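PDB 2RFL: putative phosphohistidine phosphatase SixA from Agrobacterium tumefaciens, which probably removes phosphate from phosphohistidine or related phosphorylated substrates, as a member of branch 1 of the histidine phosphatase superfamily. Local coordinates for residues Asp56-Thr62 / Ile81-Asp87; Tyr12-His16 / Gly114-Met119. All coordinates share one frame; numbering follows the deposited sequence. Where two conformers were deposited one is given.

Interaction 1 (Asp56-Thr62 / Ile81-Asp87)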
ATOM      1  N   ASP A  56       4.877  -8.092  -8.411  1.00 41.17           N
ATOM      2  CA  ASP A  56       4.964  -8.063  -9.883  1.00 39.23           C
ATOM      3  C   ASP A  56       4.506  -6.721 -10.440  1.00 36.77           C
ATOM      4  O   ASP A  56       5.151  -6.157 -11.289  1.00 35.34           O
ATOM      5  CB  ASP A  56       4.104  -9.177 -10.461  1.00 38.83           C
ATOM      6  CG  ASP A  56       4.383 -10.507  -9.813  1.00 40.87           C
ATOM      7  OD1 ASP A  56       5.498 -10.712  -9.277  1.00 44.59           O
ATOM      8  OD2 ASP A  56       3.498 -11.360  -9.846  1.00 39.35           O
ATOM      9  N   LEU A  57       3.377  -6.239  -9.922  1.00 34.27           N
ATOM     10  CA  LEU A  57       2.772  -4.956 -10.305  1.00 31.36           C
ATOM     11  C   LEU A  57       2.510  -3.996  -9.104  1.00 28.52           C
ATOM     12  O   LEU A  57       1.953  -4.405  -8.082  1.00 26.10           O
ATOM     13  CB  LEU A  57       1.476  -5.223 -11.086  1.00 30.40           C
ATOM     14  CG  LEU A  57       0.572  -4.008 -11.342  1.00 26.56           C
ATOM     15  CD1 LEU A  57       1.065  -3.038 -12.413  1.00 22.26           C
ATOM     16  CD2 LEU A  57      -0.825  -4.510 -11.635  1.00 23.42           C
ATOM     17  N   ILE A  58       2.927  -2.744  -9.256  1.00 26.44           N
ATOM     18  CA  ILE A  58       2.629  -1.665  -8.307  1.00 25.68           C
ATOM     19  C   ILE A  58       1.645  -0.656  -8.885  1.00 25.45           C
ATOM     20  O   ILE A  58       1.971  -0.006  -9.881  1.00 24.68           O
ATOM     21  CB  ILE A  58       3.895  -0.846  -7.900  1.00 25.64           C
ATOM     22  CG1 ILE A  58       4.926  -1.731  -7.205  1.00 25.66           C
ATOM     23  CG2 ILE A  58       3.517   0.328  -6.984  1.00 26.07           C
ATOM     24  CD1 ILE A  58       6.320  -1.171  -7.234  1.00 24.91           C
ATOM     25  N   LEU A  59       0.468  -0.507  -8.241  1.00 24.51           N
ATOM     26  CA  LEU A  59      -0.525   0.536  -8.587  1.00 23.39           C
ATOM     27  C   LEU A  59      -0.519   1.658  -7.555  1.00 24.00           C
ATOM     28  O   LEU A  59      -0.715   1.439  -6.369  1.00 23.32           O
ATOM     29  CB  LEU A  59      -1.926  -0.046  -8.699  1.00 23.55           C
ATOM     30  CG  LEU A  59      -2.175  -1.208  -9.655  1.00 24.16           C
ATOM     31  CD1 LEU A  59      -3.608  -1.758  -9.643  1.00 19.16           C
ATOM     32  CD2 LEU A  59      -1.704  -0.766 -11.038  1.00 23.59           C
ATOM     33  N   SER A  60      -0.254   2.871  -8.001  1.00 25.47           N
ATOM     34  CA  SER A  60      -0.044   3.995  -7.077  1.00 25.43           C
ATOM     35  C   SER A  60      -0.845   5.203  -7.499  1.00 25.68           C
ATOM     36  O   SER A  60      -1.041   5.410  -8.681  1.00 25.39           O
ATOM     37  CB  SER A  60       1.432   4.400  -7.051  1.00 25.51           C
ATOM     38  OG  SER A  60       1.686   5.580  -6.268  1.00 21.09           O
ATOM     39  N   SER A  61      -1.280   5.994  -6.516  0.50 24.87           N
ATOM     40  CA  SER A  61      -1.693   7.374  -6.725  0.50 23.90           C
ATOM     41  C   SER A  61      -0.616   8.133  -7.528  0.50 25.29           C
ATOM     42  O   SER A  61       0.604   7.845  -7.459  0.50 24.64           O
ATOM     43  CB  SER A  61      -1.954   8.070  -5.362  0.50 24.25           C
ATOM     44  OG  SER A  61      -2.334   9.456  -5.432  0.50 16.25           O
ATOM     45  N   THR A  62      -1.078   9.115  -8.280  1.00 25.65           N
ATOM     46  CA  THR A  62      -0.204   9.992  -8.953  1.00 25.91           C
ATOM     47  C   THR A  62       0.270  11.071  -7.990  1.00 27.71           C
ATOM     48  O   THR A  62       1.189  11.801  -8.341  1.00 27.76           O
ATOM     49  CB  THR A  62      -0.924  10.621 -10.156  1.00 25.77           C
ATOM     50  OG1 THR A  62      -2.242  10.990  -9.751  1.00 22.83           O
ATOM     51  CG2 THR A  62      -1.021   9.626 -11.267  1.00 21.26           C
ATOM     52  N   ILE A  81      10.202  -3.921 -11.185  1.00 50.52           N
ATOM     53  CA  ILE A  81       8.771  -3.960 -10.933  1.00 49.38           C
ATOM     54  C   ILE A  81       7.959  -3.154 -11.930  1.00 49.23           C
ATOM     55  O   ILE A  81       8.323  -2.077 -12.276  1.00 48.48           O
ATOM     56  CB  ILE A  81       8.469  -3.364  -9.570  1.00 48.70           C
ATOM     57  CG1 ILE A  81       9.363  -3.955  -8.503  1.00 48.46           C
ATOM     58  CG2 ILE A  81       7.060  -3.559  -9.239  1.00 49.28           C
ATOM     59  CD1 ILE A  81       8.905  -3.743  -7.186  1.00 42.36           C
ATOM     60  N   ASP A  82       6.832  -3.687 -12.347  1.00 48.97           N
ATOM     61  CA  ASP A  82       5.829  -2.953 -13.077  1.00 48.70           C
ATOM     62  C   ASP A  82       5.129  -1.937 -12.256  1.00 47.90           C
ATOM     63  O   ASP A  82       4.571  -2.261 -11.272  1.00 46.98           O
ATOM     64  CB  ASP A  82       4.761  -3.896 -13.542  1.00 48.44           C
ATOM     65  CG  ASP A  82       5.053  -4.491 -14.843  1.00 48.47           C
ATOM     66  OD1 ASP A  82       4.856  -3.829 -15.819  1.00 55.09           O
ATOM     67  OD2 ASP A  82       5.452  -5.626 -14.937  1.00 48.38           O
ATOM     68  N   ILE A  83       5.108  -0.701 -12.698  1.00 47.57           N
ATOM     69  CA  ILE A  83       4.392   0.323 -11.943  1.00 46.50           C
ATOM     70  C   ILE A  83       3.483   1.202 -12.809  1.00 45.64           C
ATOM     71  O   ILE A  83       3.863   1.686 -13.882  1.00 45.57           O
ATOM     72  CB  ILE A  83       5.294   1.151 -10.966  1.00 46.37           C
ATOM     73  CG1 ILE A  83       5.646   2.533 -11.512  1.00 46.83           C
ATOM     74  CG2 ILE A  83       6.540   0.395 -10.543  1.00 46.93           C
ATOM     75  CD1 ILE A  83       6.893   2.580 -12.374  1.00 50.85           C
ATOM     76  N   VAL A  84       2.261   1.379 -12.334  1.00 44.60           N
ATOM     77  CA  VAL A  84       1.292   2.210 -13.032  1.00 44.04           C
ATOM     78  C   VAL A  84       0.663   3.261 -12.125  1.00 43.39           C
ATOM     79  O   VAL A  84       0.303   3.001 -10.960  1.00 42.11           O
ATOM     80  CB  VAL A  84       0.194   1.377 -13.636  1.00 43.90           C
ATOM     81  CG1 VAL A  84       0.730   0.601 -14.828  1.00 41.65           C
ATOM     82  CG2 VAL A  84      -0.316   0.479 -12.546  1.00 43.75           C
ATOM     83  N   TYR A  85       0.516   4.440 -12.708  1.00 42.65           N
ATOM     84  CA  TYR A  85      -0.016   5.584 -12.022  1.00 42.25           C
ATOM     85  C   TYR A  85      -1.440   5.967 -12.437  1.00 42.58           C
ATOM     86  O   TYR A  85      -1.752   6.089 -13.604  1.00 42.26           O
ATOM     87  CB  TYR A  85       0.945   6.729 -12.192  1.00 41.91           C
ATOM     88  CG  TYR A  85       2.248   6.470 -11.493  1.00 40.25           C
ATOM     89  CD1 TYR A  85       2.344   6.607 -10.118  1.00 37.68           C
ATOM     90  CD2 TYR A  85       3.377   6.053 -12.206  1.00 38.46           C
ATOM     91  CE1 TYR A  85       3.546   6.376  -9.458  1.00 39.84           C
ATOM     92  CE2 TYR A  85       4.584   5.822 -11.558  1.00 38.65           C
ATOM     93  CZ  TYR A  85       4.654   5.985 -10.187  1.00 39.50           C
ATOM     94  OH  TYR A  85       5.822   5.771  -9.525  1.00 41.35           O
ATOM     95  N   ILE A  86      -2.274   6.162 -11.431  1.00 42.33           N
ATOM     96  CA  ILE A  86      -3.690   6.191 -11.569  1.00 42.28           C
ATOM     97  C   ILE A  86      -4.155   7.351 -10.729  1.00 43.28           C
ATOM     98  O   ILE A  86      -4.213   7.234  -9.497  1.00 41.99           O
ATOM     99  CB  ILE A  86      -4.269   4.870 -11.013  1.00 42.30           C
ATOM    100  CG1 ILE A  86      -3.681   3.666 -11.791  1.00 40.46           C
ATOM    101  CG2 ILE A  86      -5.827   4.906 -10.951  1.00 42.49           C
ATOM    102  CD1 ILE A  86      -4.286   2.369 -11.495  1.00 37.77           C
ATOM    103  N   ASP A  87      -4.464   8.468 -11.397  1.00 45.09           N
ATOM    104  CA  ASP A  87      -4.903   9.709 -10.742  1.00 47.05           C
ATOM    105  C   ASP A  87      -6.106   9.464  -9.817  1.00 47.64           C
ATOM    106  O   ASP A  87      -6.187  10.033  -8.725  1.00 47.32           O
ATOM    107  CB  ASP A  87      -5.271  10.798 -11.779  1.00 48.45           C
ATOM    108  CG  ASP A  87      -4.049  11.588 -12.337  1.00 48.09           C
ATOM    109  OD1 ASP A  87      -3.237  12.186 -11.599  1.00 43.24           O
ATOM    110  OD2 ASP A  87      -3.944  11.665 -13.572  1.00 49.82           O
TER
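Ile58 N meets Asp82 O at 2.6 Å and Ile58 O receives Val84 N at 2.8 Å, so one residue of strand 57-60 bonds to both neighbours of its partner Ile83. The same parallel ladder runs on through Ser60, whose N reaches Val84 O at 3.0 Å and whose O takes Ile86 N. On one face the CD1 methyl of Ile58 packs against Ile83 CG2 at 3.7 Å and against CG2 and CD1 of Ile81. Farther along this face the Tyr85 ring lies obliquely beside Ser60: CE1 is 3.8 Å from Ser60 CB, while Ser61 O lies in the ring plane at its edge, 3.4 Å from CD1. The other face carries Leu57 CD1, which meets Val84 CG2 at 3.8 Å, the two side chains crossing at about a right angle. Ser60 OG, anti to its own nitrogen (chi1 174°), is turned to Ser61 O and bonds to a lone pair in the carbonyl plane. In the second shell, Arg67 of helix 64-77 makes a cation-pi contact with Tyr85, and strand 109-114 bonds to the far edge of 57-60. Four of the five backbone bonds come from Ile58 and Ser60, so edge strand 82-85 is held mostly through main chain, with apolar contacts added on both faces.

Interaction 2 (Tyr12-His16 / Gly114-Met119)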
ATOM      1  N   TYR A  12      -0.347  -6.672  -1.412  1.00 35.51           N
ATOM      2  CA  TYR A  12       0.348  -5.731  -0.546  1.00 33.62           C
ATOM      3  C   TYR A  12      -0.414  -4.427  -0.533  1.00 32.10           C
ATOM      4  O   TYR A  12      -0.825  -3.924  -1.608  1.00 31.16           O
ATOM      5  CB  TYR A  12       1.761  -5.481  -1.036  1.00 33.66           C
ATOM      6  CG  TYR A  12       2.631  -6.725  -1.209  1.00 34.68           C
ATOM      7  CD1 TYR A  12       2.885  -7.246  -2.483  1.00 31.79           C
ATOM      8  CD2 TYR A  12       3.252  -7.346  -0.086  1.00 33.30           C
ATOM      9  CE1 TYR A  12       3.703  -8.372  -2.641  1.00 35.43           C
ATOM     10  CE2 TYR A  12       4.082  -8.464  -0.236  1.00 31.61           C
ATOM     11  CZ  TYR A  12       4.296  -8.973  -1.513  1.00 35.72           C
ATOM     12  OH  TYR A  12       5.110 -10.077  -1.678  1.00 36.09           O
ATOM     13  N   LEU A  13      -0.617  -3.912   0.682  1.00 30.41           N
ATOM     14  CA  LEU A  13      -1.277  -2.634   0.945  1.00 29.81           C
ATOM     15  C   LEU A  13      -0.404  -1.656   1.707  1.00 30.23           C
ATOM     16  O   LEU A  13      -0.185  -1.816   2.937  1.00 29.49           O
ATOM     17  CB  LEU A  13      -2.541  -2.854   1.792  1.00 30.69           C
ATOM     18  CG  LEU A  13      -3.700  -3.740   1.370  1.00 28.37           C
ATOM     19  CD1 LEU A  13      -4.694  -3.708   2.497  1.00 29.59           C
ATOM     20  CD2 LEU A  13      -4.310  -3.209   0.132  1.00 31.07           C
ATOM     21  N   LEU A  14       0.021  -0.618   0.985  1.00 29.86           N
ATOM     22  CA  LEU A  14       1.010   0.362   1.414  1.00 30.24           C
ATOM     23  C   LEU A  14       0.418   1.773   1.527  1.00 30.54           C
ATOM     24  O   LEU A  14      -0.019   2.392   0.543  1.00 30.36           O
ATOM     25  CB  LEU A  14       2.246   0.367   0.451  1.00 29.80           C
ATOM     26  CG  LEU A  14       3.391   1.395   0.697  1.00 28.47           C
ATOM     27  CD1 LEU A  14       4.069   1.260   2.081  1.00 25.85           C
ATOM     28  CD2 LEU A  14       4.470   1.422  -0.407  1.00 23.26           C
ATOM     29  N   ARG A  15       0.429   2.307   2.735  1.00 32.01           N
ATOM     30  CA  ARG A  15       0.065   3.690   2.885  1.00 32.47           C
ATOM     31  C   ARG A  15       1.309   4.511   2.591  1.00 33.22           C
ATOM     32  O   ARG A  15       2.415   4.088   2.905  1.00 31.91           O
ATOM     33  CB  ARG A  15      -0.512   3.983   4.256  1.00 32.51           C
ATOM     34  CG  ARG A  15      -1.038   5.420   4.351  1.00 32.65           C
ATOM     35  CD  ARG A  15      -1.929   5.682   5.533  1.00 28.81           C
ATOM     36  NE  ARG A  15      -2.120   7.107   5.661  1.00 24.97           N
ATOM     37  CZ  ARG A  15      -2.245   7.736   6.826  1.00 27.56           C
ATOM     38  NH1 ARG A  15      -2.263   7.042   7.962  1.00 27.33           N
ATOM     39  NH2 ARG A  15      -2.370   9.058   6.861  1.00 23.94           N
ATOM     40  N   HIS A  16       1.112   5.662   1.945  1.00 34.36           N
ATOM     41  CA  HIS A  16       2.186   6.554   1.588  1.00 35.96           C
ATOM     42  C   HIS A  16       2.875   6.987   2.890  1.00 37.94           C
ATOM     43  O   HIS A  16       2.269   6.943   3.972  1.00 37.18           O
ATOM     44  CB  HIS A  16       1.664   7.768   0.791  1.00 35.62           C
ATOM     45  CG  HIS A  16       0.796   8.687   1.597  1.00 36.69           C
ATOM     46  ND1 HIS A  16       1.309   9.607   2.493  1.00 36.08           N
ATOM     47  CD2 HIS A  16      -0.551   8.786   1.690  1.00 36.50           C
ATOM     48  CE1 HIS A  16       0.315  10.238   3.091  1.00 34.02           C
ATOM     49  NE2 HIS A  16      -0.821   9.768   2.613  1.00 33.84           N
ATOM     50  N   GLY A 114      -1.643   4.015  -2.038  1.00 32.53           N
ATOM     51  CA  GLY A 114      -2.615   5.122  -1.956  1.00 32.29           C
ATOM     52  C   GLY A 114      -2.798   5.597  -0.533  1.00 31.89           C
ATOM     53  O   GLY A 114      -1.872   5.504   0.275  1.00 31.54           O
ATOM     54  N   HIS A 115      -4.007   6.076  -0.232  1.00 31.59           N
ATOM     55  CA  HIS A 115      -4.260   6.925   0.939  1.00 31.72           C
ATOM     56  C   HIS A 115      -5.394   6.402   1.798  1.00 31.81           C
ATOM     57  O   HIS A 115      -6.289   5.724   1.302  1.00 31.01           O
ATOM     58  CB  HIS A 115      -4.660   8.377   0.549  1.00 31.17           C
ATOM     59  CG  HIS A 115      -3.970   8.929  -0.651  1.00 29.72           C
ATOM     60  ND1 HIS A 115      -3.195  10.067  -0.597  1.00 32.83           N
ATOM     61  CD2 HIS A 115      -4.001   8.566  -1.957  1.00 32.66           C
ATOM     62  CE1 HIS A 115      -2.749  10.367  -1.803  1.00 31.66           C
ATOM     63  NE2 HIS A 115      -3.216   9.466  -2.648  1.00 35.42           N
ATOM     64  N   ASN A 116      -5.338   6.759   3.084  1.00 32.05           N
ATOM     65  CA  ASN A 116      -6.467   6.692   4.011  1.00 32.29           C
ATOM     66  C   ASN A 116      -7.575   7.688   3.609  1.00 32.25           C
ATOM     67  O   ASN A 116      -7.266   8.726   3.054  1.00 32.69           O
ATOM     68  CB  ASN A 116      -5.978   6.982   5.444  1.00 32.42           C
ATOM     69  CG  ASN A 116      -5.565   5.713   6.211  1.00 33.87           C
ATOM     70  OD1 ASN A 116      -5.778   4.576   5.768  1.00 35.29           O
ATOM     71  ND2 ASN A 116      -4.994   5.914   7.384  1.00 36.97           N
ATOM     72  N   PRO A 117      -8.861   7.401   3.909  1.00 32.18           N
ATOM     73  CA  PRO A 117      -9.481   6.235   4.539  1.00 32.60           C
ATOM     74  C   PRO A 117      -9.554   5.036   3.609  1.00 32.89           C
ATOM     75  O   PRO A 117      -9.757   3.921   4.091  1.00 33.86           O
ATOM     76  CB  PRO A 117     -10.928   6.685   4.810  1.00 32.16           C
ATOM     77  CG  PRO A 117     -11.093   7.972   4.265  1.00 30.41           C
ATOM     78  CD  PRO A 117      -9.873   8.424   3.573  1.00 33.04           C
ATOM     79  N   THR A 118      -9.429   5.267   2.300  1.00 32.35           N
ATOM     80  CA  THR A 118      -9.541   4.187   1.328  1.00 32.83           C
ATOM     81  C   THR A 118      -8.632   2.981   1.593  1.00 32.31           C
ATOM     82  O   THR A 118      -9.042   1.855   1.413  1.00 32.59           O
ATOM     83  CB  THR A 118      -9.294   4.711  -0.072  1.00 32.49           C
ATOM     84  OG1 THR A 118      -9.728   6.070  -0.119  1.00 35.01           O
ATOM     85  CG2 THR A 118     -10.038   3.870  -1.120  1.00 30.41           C
HETATM   86  N   MSE A 119      -7.400   3.224   2.000  1.00 32.97           N
HETATM   87  CA  MSE A 119      -6.456   2.134   2.274  1.00 33.84           C
HETATM   88  C   MSE A 119      -6.922   1.278   3.471  1.00 33.46           C
HETATM   89  O   MSE A 119      -7.056   0.057   3.347  1.00 31.88           O
HETATM   90  CB  MSE A 119      -5.016   2.679   2.464  1.00 33.49           C
HETATM   91  CG  MSE A 119      -3.880   1.614   2.296  1.00 36.06           C
HETATM   92 SE   MSE A 119      -3.908   0.535   0.607  0.95 46.98          SE
HETATM   93  CE  MSE A 119      -3.563   1.962  -0.705  1.00 41.09           C
TER
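Arg15 and Asn116 cross at about a right angle, with the amide lying over one face of the guanidinium. Their planes are 30° apart, and Asn116 CG stands 3.5 Å above the guanidinium plane, displaced toward its rim. Arg15 reaches there through a chain extended from CG to NE. NH1 of Arg15 and ND2 of Asn116 come within 3.0 Å, but both are donors and do not bond to each other; each instead bonds to Phe140 O, a shared acceptor that probably explains their closeness. Asn116 OD1 receives Glu120 N, which fixes the amide's rotation at the start of helix 118-127.

The rings of His16 and His115 meet obliquely, planes 60° apart and centroids 5.3 Å apart, with His16 CD2 3.7 Å from His115 ND1. His16 CG sits between its backbone N and carbonyl carbon (chi1 67°), which brings the ring beside Gly114 O, an atom near the ring plane at its edge. In selenomethionine Met119 the bend at chi2 brings SE to 3.8 Å from Leu13 CD2, and chi3 directs CE toward Leu14 O. The backbones are joined by two weak hydrogen bonds, Gly114 N to Leu14 O at 3.5 Å and His16 N to Gly114 O at 3.4 Å. Arg15-His16 and Gly114-His115 fit the family's RH motif and second conserved histidine, so the paired imidazoles are consistent with the phosphate pocket of histidine phosphatases, at the C-terminal ends of parallel strands.

From the N terminus, strand 10-15 enters the middle of the sheet, and its end, within residues 12-16, takes part in interaction 2. The chain then passes through helix 35-51 to strand 57-60, and helix 64-77 carries it to strand 82-85; interaction 1 closes this beta-alpha-beta crossover. Only after strand 109-114 does residue range 114-119 close the much longer loop of interaction 2, so interaction 1 is nested inside it. Interaction 1 pairs an edge strand with its neighbour, while interaction 2 joins a central strand to the turn leading into helix 118-127. Their centres lie 13 Å apart, yet they meet directly where Ser61 OG and His115 NE2, 2.9 Å apart, probably share a hydrogen bond.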